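Side-chain contacts in cyanophage-like gp41-1 intein (Metagenome, PDB 6QAZ), which probably carries out protein splicing as a naturally split intein, excising itself and joining the flanking polypeptides by a peptide bond: residues A[68-72]-A[73-77]; A[18-21]-A[22-25]. All blocks are in the same frame, centred on the assembly; numbering follows the deposited sequence.

Contact 1: residues A[68-72]-A[73-77]; sequences FPTQT and GEMNI
F68 and M75 face each other as an antiparallel hydrogen-bonded pair in a small beta hairpin of the intein, a protein of the HINT (Hedgehog/intein) fold. Strand 68-70 turns into strand 73-75 through a type I turn from T70 to G73. The pair is bonded in both directions. F68 N gives its hydrogen to M75 O at 2.9 Å, and M75 N gives its hydrogen to F68 O at 2.9 Å. Both side chains lie on the same face of the hairpin. M75 O lies at the edge of the F68 ring, near the ring plane. The ring is buried. It meets H66 edge-to-face and also touches L87 and T126.

M75 CG is anti to its backbone N (chi1 -158°), which sends the side chain across T70 toward the turn. M75 CB lies 4.1 Å from T70 CG2. In the conformer described, M75 CE comes 3.4 Å from T72 OG1. A second conformer was modelled, so this last approach is less certain.

On the other face, E74 bends at chi2 and lays its carboxylate over the F68-P69 peptide bond. E74 OE1 is 2.9 Å from F68 C. It is 3.1 Å from P69 N, which has no hydrogen to give. P69 touches L125 and E74 touches H127, so strand 124-127 is met from both faces.

G73 ends the turn with positive phi (115°), a backbone shape that suits glycine. G73 N bonds to T70 O at 3.1 Å. T70 OG1 also accepts from T72 N, an ST turn, and donates to G73 O at 2.7 Å, in the carbonyl plane on a lone pair.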
ATOM      1  N   PHE A  68      -4.782  -4.016   3.352  1.00 13.70           N
ATOM      2  CA  PHE A  68      -5.103  -4.116   1.925  1.00 13.41           C
ATOM      3  C   PHE A  68      -6.542  -4.571   1.747  1.00 14.12           C
ATOM      4  O   PHE A  68      -6.997  -5.489   2.438  1.00 15.30           O
ATOM      5  CB  PHE A  68      -4.257  -5.182   1.220  1.00 14.16           C
ATOM      6  CG  PHE A  68      -2.797  -4.865   1.194  1.00 13.57           C
ATOM      7  CD1 PHE A  68      -1.983  -5.134   2.297  1.00 13.94           C
ATOM      8  CD2 PHE A  68      -2.218  -4.282   0.072  1.00 13.51           C
ATOM      9  CE1 PHE A  68      -0.648  -4.796   2.291  1.00 14.23           C
ATOM     10  CE2 PHE A  68      -0.874  -3.993   0.055  1.00 14.59           C
ATOM     11  CZ  PHE A  68      -0.095  -4.242   1.168  1.00 14.41           C
ATOM     12  N   PRO A  69      -7.244  -4.040   0.754  1.00 14.21           N
ATOM     13  CA  PRO A  69      -8.560  -4.563   0.411  1.00 15.15           C
ATOM     14  C   PRO A  69      -8.408  -5.949  -0.186  1.00 15.01           C
ATOM     15  O   PRO A  69      -7.520  -6.215  -0.990  1.00 16.98           O
ATOM     16  CB  PRO A  69      -9.129  -3.562  -0.584  1.00 17.20           C
ATOM     17  CG  PRO A  69      -7.977  -2.803  -1.097  1.00 17.10           C
ATOM     18  CD  PRO A  69      -6.894  -2.873  -0.053  1.00 13.70           C
ATOM     19  N   THR A  70      -9.326  -6.831   0.182  1.00 15.78           N
ATOM     20  CA  THR A  70      -9.406  -8.197  -0.348  1.00 16.22           C
ATOM     21  C   THR A  70     -10.881  -8.488  -0.598  1.00 15.99           C
ATOM     22  O   THR A  70     -11.765  -7.743  -0.179  1.00 17.08           O
ATOM     23  CB  THR A  70      -8.811  -9.232   0.613  1.00 16.35           C
ATOM     24  OG1 THR A  70      -9.757  -9.571   1.642  1.00 17.17           O
ATOM     25  CG2 THR A  70      -7.479  -8.833   1.192  1.00 18.08           C
ATOM     26  N   GLN A  71     -11.146  -9.646  -1.181  1.00 16.96           N
ATOM     27  CA  GLN A  71     -12.537 -10.066  -1.376  1.00 17.33           C
ATOM     28  C   GLN A  71     -13.285 -10.274  -0.060  1.00 16.88           C
ATOM     29  O   GLN A  71     -14.538 -10.269  -0.092  1.00 19.00           O
ATOM     30  CB  GLN A  71     -12.578 -11.369  -2.179  1.00 18.47           C
ATOM     31  CG  GLN A  71     -12.196 -11.160  -3.650  1.00 20.87           C
ATOM     32  CD  GLN A  71     -11.919 -12.475  -4.343  1.00 21.09           C
ATOM     33  OE1 GLN A  71     -10.930 -13.125  -4.057  1.00 25.72           O
ATOM     34  NE2 GLN A  71     -12.836 -12.874  -5.197  1.00 22.45           N
ATOM     35  N   THR A  72     -12.601 -10.454   1.048  1.00 16.24           N
ATOM     36  CA  THR A  72     -13.288 -10.610   2.342  1.00 17.06           C
ATOM     37  C   THR A  72     -13.280  -9.338   3.172  1.00 18.19           C
ATOM     38  O   THR A  72     -13.861  -9.355   4.267  1.00 22.26           O
ATOM     39  CB  THR A  72     -12.661 -11.763   3.117  1.00 18.39           C
ATOM     40  OG1 THR A  72     -11.304 -11.459   3.423  1.00 22.75           O
ATOM     41  CG2 THR A  72     -12.742 -13.073   2.365  1.00 19.84           C
ATOM     42  N   GLY A  73     -12.755  -8.248   2.664  1.00 17.11           N
ATOM     43  CA  GLY A  73     -12.595  -7.016   3.431  1.00 17.63           C
ATOM     44  C   GLY A  73     -11.129  -6.670   3.622  1.00 15.87           C
ATOM     45  O   GLY A  73     -10.226  -7.331   3.119  1.00 17.36           O
ATOM     46  N   GLU A  74     -10.898  -5.615   4.379  1.00 15.63           N
ATOM     47  CA  GLU A  74      -9.516  -5.169   4.625  1.00 14.98           C
ATOM     48  C   GLU A  74      -8.792  -6.206   5.478  1.00 15.40           C
ATOM     49  O   GLU A  74      -9.344  -6.704   6.457  1.00 17.87           O
ATOM     50  CB  GLU A  74      -9.513  -3.826   5.352  1.00 16.06           C
ATOM     51  CG  GLU A  74     -10.015  -2.691   4.485  1.00 17.67           C
ATOM     52  CD  GLU A  74      -9.038  -2.250   3.400  1.00 18.22           C
ATOM     53  OE1 GLU A  74      -7.883  -2.620   3.437  1.00 18.94           O
ATOM     54  OE2 GLU A  74      -9.470  -1.492   2.492  1.00 21.11           O
ATOM     55  N   MET A  75      -7.551  -6.492   5.126  1.00 14.78           N
ATOM     56  CA  MET A  75      -6.746  -7.455   5.862  1.00 14.83           C
ATOM     57  C   MET A  75      -5.306  -6.990   5.938  1.00 14.39           C
ATOM     58  O   MET A  75      -4.800  -6.376   4.997  1.00 15.21           O
ATOM     59  CB  MET A  75      -6.867  -8.827   5.196  0.54 16.63           C
ATOM     60  CG  MET A  75      -6.544  -9.942   6.135  0.54 18.48           C
ATOM     61  SD  MET A  75      -6.649 -11.587   5.453  0.54 20.97           S
ATOM     62  CE  MET A  75      -8.395 -11.712   5.101  0.54 26.36           C
ATOM     63  N   ASN A  76      -4.634  -7.380   7.016  1.00 14.53           N
ATOM     64  CA  ASN A  76      -3.206  -7.124   7.182  1.00 14.16           C
ATOM     65  C   ASN A  76      -2.495  -8.437   7.493  1.00 14.17           C
ATOM     66  O   ASN A  76      -3.123  -9.448   7.782  1.00 14.73           O
ATOM     67  CB  ASN A  76      -2.916  -6.037   8.203  1.00 14.18           C
ATOM     68  CG  ASN A  76      -3.604  -6.217   9.538  1.00 14.95           C
ATOM     69  OD1 ASN A  76      -4.018  -7.340   9.880  1.00 16.76           O
ATOM     70  ND2 ASN A  76      -3.755  -5.147  10.291  1.00 15.30           N
ATOM     71  N   ILE A  77      -1.182  -8.410   7.433  1.00 14.27           N
ATOM     72  CA  ILE A  77      -0.380  -9.616   7.731  1.00 14.43           C
ATOM     73  C   ILE A  77      -0.657 -10.064   9.157  1.00 15.38           C
ATOM     74  O   ILE A  77      -0.834 -11.293   9.400  1.00 16.38           O
ATOM     75  CB  ILE A  77       1.100  -9.359   7.432  1.00 14.78           C
ATOM     76  CG1 ILE A  77       1.295  -9.207   5.920  1.00 14.53           C
ATOM     77  CG2 ILE A  77       1.994 -10.441   8.009  1.00 16.80           C
ATOM     78  CD1 ILE A  77       2.642  -8.600   5.548  1.00 15.75           C
TER

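Contact 2: residues A[18-21]-A[22-25]; sequences KEIS and NIQV
N22 folds back over E19 and S21 in a short 3-10 turn that follows strand 16-19 and leads toward strand 28-31. N22 N bonds to E19 O at 2.8 Å. I23 N then bonds to I20 O at 3.1 Å, which carries the same spacing one residue further.

The N22 side chain starts beside the carbonyl that its own backbone binds: N22 CB is 3.5 Å from E19 O. CG sits anti to the carbonyl carbon of N22, beside the backbone N (chi1 -65°). This turns the amide back over the preceding residue, where N22 CG meets S21 C at 3.8 Å. N22 OD1 rests 3.6 Å from the same S21 C. N22 ND2 goes the other way, toward E19 CB. It donates to water 2 at 2.9 Å, and that water also takes the hydrogen of E19 N. The amide end is thus tied by one water to the last residue of the strand. E19 OE2 forms a salt bridge with K8.

Two buried isoleucines, I20 and I23, pack against each other through their CG1 atoms. I20 reaches I109 and I111 of strand 93-113, while I23 touches V11 and T13 of strand 10-13. The turn therefore lies against two other strands.

K18 crosses I23 at about a right angle, with K18 CD against I23 CD1. In the conformer described, its ammonium group forms a salt bridge with D27. K18 NZ also donates to water 1 at 3.1 Å, and the same water bridges to N22 O at 2.8 Å.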
ATOM      1  N   LYS A  18       5.147   9.201  -8.126  1.00 14.88           N
ATOM      2  CA  LYS A  18       6.001   9.736  -7.064  1.00 14.89           C
ATOM      3  C   LYS A  18       6.324   8.634  -6.068  1.00 14.52           C
ATOM      4  O   LYS A  18       5.464   7.798  -5.783  1.00 15.66           O
ATOM      5  CB  LYS A  18       5.317  10.882  -6.304  0.60 15.46           C
ATOM      6  CG  LYS A  18       5.057  12.131  -7.116  0.60 16.57           C
ATOM      7  CD  LYS A  18       4.611  13.309  -6.276  0.60 18.28           C
ATOM      8  CE  LYS A  18       4.256  14.524  -7.107  0.60 19.89           C
ATOM      9  NZ  LYS A  18       3.971  15.710  -6.274  0.60 20.64           N
ATOM     10  N   GLU A  19       7.520   8.661  -5.507  1.00 14.80           N
ATOM     11  CA  GLU A  19       7.804   7.810  -4.352  1.00 14.37           C
ATOM     12  C   GLU A  19       7.056   8.372  -3.156  1.00 14.19           C
ATOM     13  O   GLU A  19       6.957   9.601  -2.952  1.00 14.90           O
ATOM     14  CB  GLU A  19       9.293   7.721  -4.058  1.00 15.63           C
ATOM     15  CG  GLU A  19      10.032   6.936  -5.143  1.00 17.36           C
ATOM     16  CD  GLU A  19      11.538   6.760  -4.897  1.00 21.41           C
ATOM     17  OE1 GLU A  19      12.087   7.378  -3.957  1.00 25.42           O
ATOM     18  OE2 GLU A  19      12.171   5.958  -5.597  1.00 27.99           O
ATOM     19  N   ILE A  20       6.515   7.485  -2.330  1.00 13.93           N
ATOM     20  CA  ILE A  20       5.642   7.924  -1.239  1.00 14.48           C
ATOM     21  C   ILE A  20       6.418   8.787  -0.240  1.00 14.88           C
ATOM     22  O   ILE A  20       5.802   9.644   0.409  1.00 15.44           O
ATOM     23  CB  ILE A  20       4.925   6.727  -0.612  1.00 14.41           C
ATOM     24  CG1 ILE A  20       3.707   7.167   0.186  1.00 16.12           C
ATOM     25  CG2 ILE A  20       5.869   5.842   0.155  1.00 14.53           C
ATOM     26  CD1 ILE A  20       2.887   6.047   0.727  1.00 17.15           C
ATOM     27  N   SER A  21       7.721   8.588  -0.101  1.00 15.33           N
ATOM     28  CA  SER A  21       8.543   9.451   0.759  1.00 17.14           C
ATOM     29  C   SER A  21       8.523  10.909   0.317  1.00 16.44           C
ATOM     30  O   SER A  21       8.899  11.757   1.117  1.00 18.86           O
ATOM     31  CB  SER A  21       9.978   8.947   0.759  1.00 20.71           C
ATOM     32  OG  SER A  21      10.524   9.060  -0.560  1.00 21.89           O
ATOM     33  N   ASN A  22       8.128  11.199  -0.915  1.00 15.37           N
ATOM     34  CA  ASN A  22       8.096  12.568  -1.440  1.00 15.53           C
ATOM     35  C   ASN A  22       6.669  13.140  -1.410  1.00 14.99           C
ATOM     36  O   ASN A  22       6.512  14.292  -1.790  1.00 17.21           O
ATOM     37  CB  ASN A  22       8.687  12.598  -2.839  1.00 15.93           C
ATOM     38  CG  ASN A  22      10.154  12.250  -2.875  1.00 16.73           C
ATOM     39  OD1 ASN A  22      10.884  12.544  -1.925  1.00 18.60           O
ATOM     40  ND2 ASN A  22      10.620  11.608  -3.938  1.00 19.44           N
ATOM     41  N   ILE A  23       5.681  12.376  -1.008  1.00 14.63           N
ATOM     42  CA  ILE A  23       4.279  12.846  -0.983  1.00 14.90           C
ATOM     43  C   ILE A  23       4.123  13.876   0.137  1.00 15.38           C
ATOM     44  O   ILE A  23       4.704  13.749   1.223  1.00 17.03           O
ATOM     45  CB  ILE A  23       3.346  11.646  -0.822  1.00 15.27           C
ATOM     46  CG1 ILE A  23       3.234  10.871  -2.127  1.00 15.84           C
ATOM     47  CG2 ILE A  23       1.979  12.041  -0.250  1.00 17.42           C
ATOM     48  CD1 ILE A  23       2.421  11.551  -3.191  1.00 16.95           C
ATOM     49  N   GLN A  24       3.303  14.872  -0.148  1.00 15.75           N
ATOM     50  CA  GLN A  24       2.993  15.937   0.823  1.00 16.84           C
ATOM     51  C   GLN A  24       1.490  16.091   0.941  1.00 15.82           C
ATOM     52  O   GLN A  24       0.723  15.715   0.030  1.00 15.82           O
ATOM     53  CB  GLN A  24       3.743  17.203   0.464  0.50 19.56           C
ATOM     54  CG  GLN A  24       3.310  17.776  -0.840  0.50 21.74           C
ATOM     55  CD  GLN A  24       4.312  18.847  -1.194  0.50 23.70           C
ATOM     56  OE1 GLN A  24       5.111  18.703  -2.113  0.50 27.39           O
ATOM     57  NE2 GLN A  24       4.304  19.901  -0.410  0.50 21.52           N
ATOM     58  N   VAL A  25       1.061  16.653   2.043  1.00 16.23           N
ATOM     59  CA  VAL A  25      -0.353  17.000   2.213  1.00 16.57           C
ATOM     60  C   VAL A  25      -0.775  17.868   1.044  1.00 17.37           C
ATOM     61  O   VAL A  25      -0.061  18.790   0.634  1.00 17.81           O
ATOM     62  CB  VAL A  25      -0.590  17.705   3.548  0.80 19.56           C
ATOM     63  CG1 VAL A  25      -2.000  18.292   3.630  0.80 24.05           C
ATOM     64  CG2 VAL A  25      -0.282  16.803   4.736  0.80 20.47           C
TER
HETATM   65  O   HOH W   1       4.932  16.019  -3.347  1.00 21.93           O
HETATM   66  O   HOH W   2       9.223  10.869  -6.351  1.00 21.96           O
HETATM   67  O   HOH W   3       5.504  11.324   2.544  1.00 25.89           O
HETATM   68  O   HOH W   4       7.042  13.953   2.001  1.00 57.85           O

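In the fold
After strand 5-6 the chain runs through strands 10-13 and 16-19, which pair as a hairpin. Contact 2 closes the tight turn just after strand 16-19, before strand 28-31 begins. The chain then passes through strands 34-41, 45-54 and 59-63 before it reaches contact 1, where hairpin 68-75 closes on itself. The two contacts follow in series; they neither nest nor cross. The centres of contact 1 and contact 2 lie about 24 Å apart, on opposite sides of the chain's centre. The long strand 93-113 is touched by both. On the side of contact 1 it is met by Q71 at L94 and by I77 at I100.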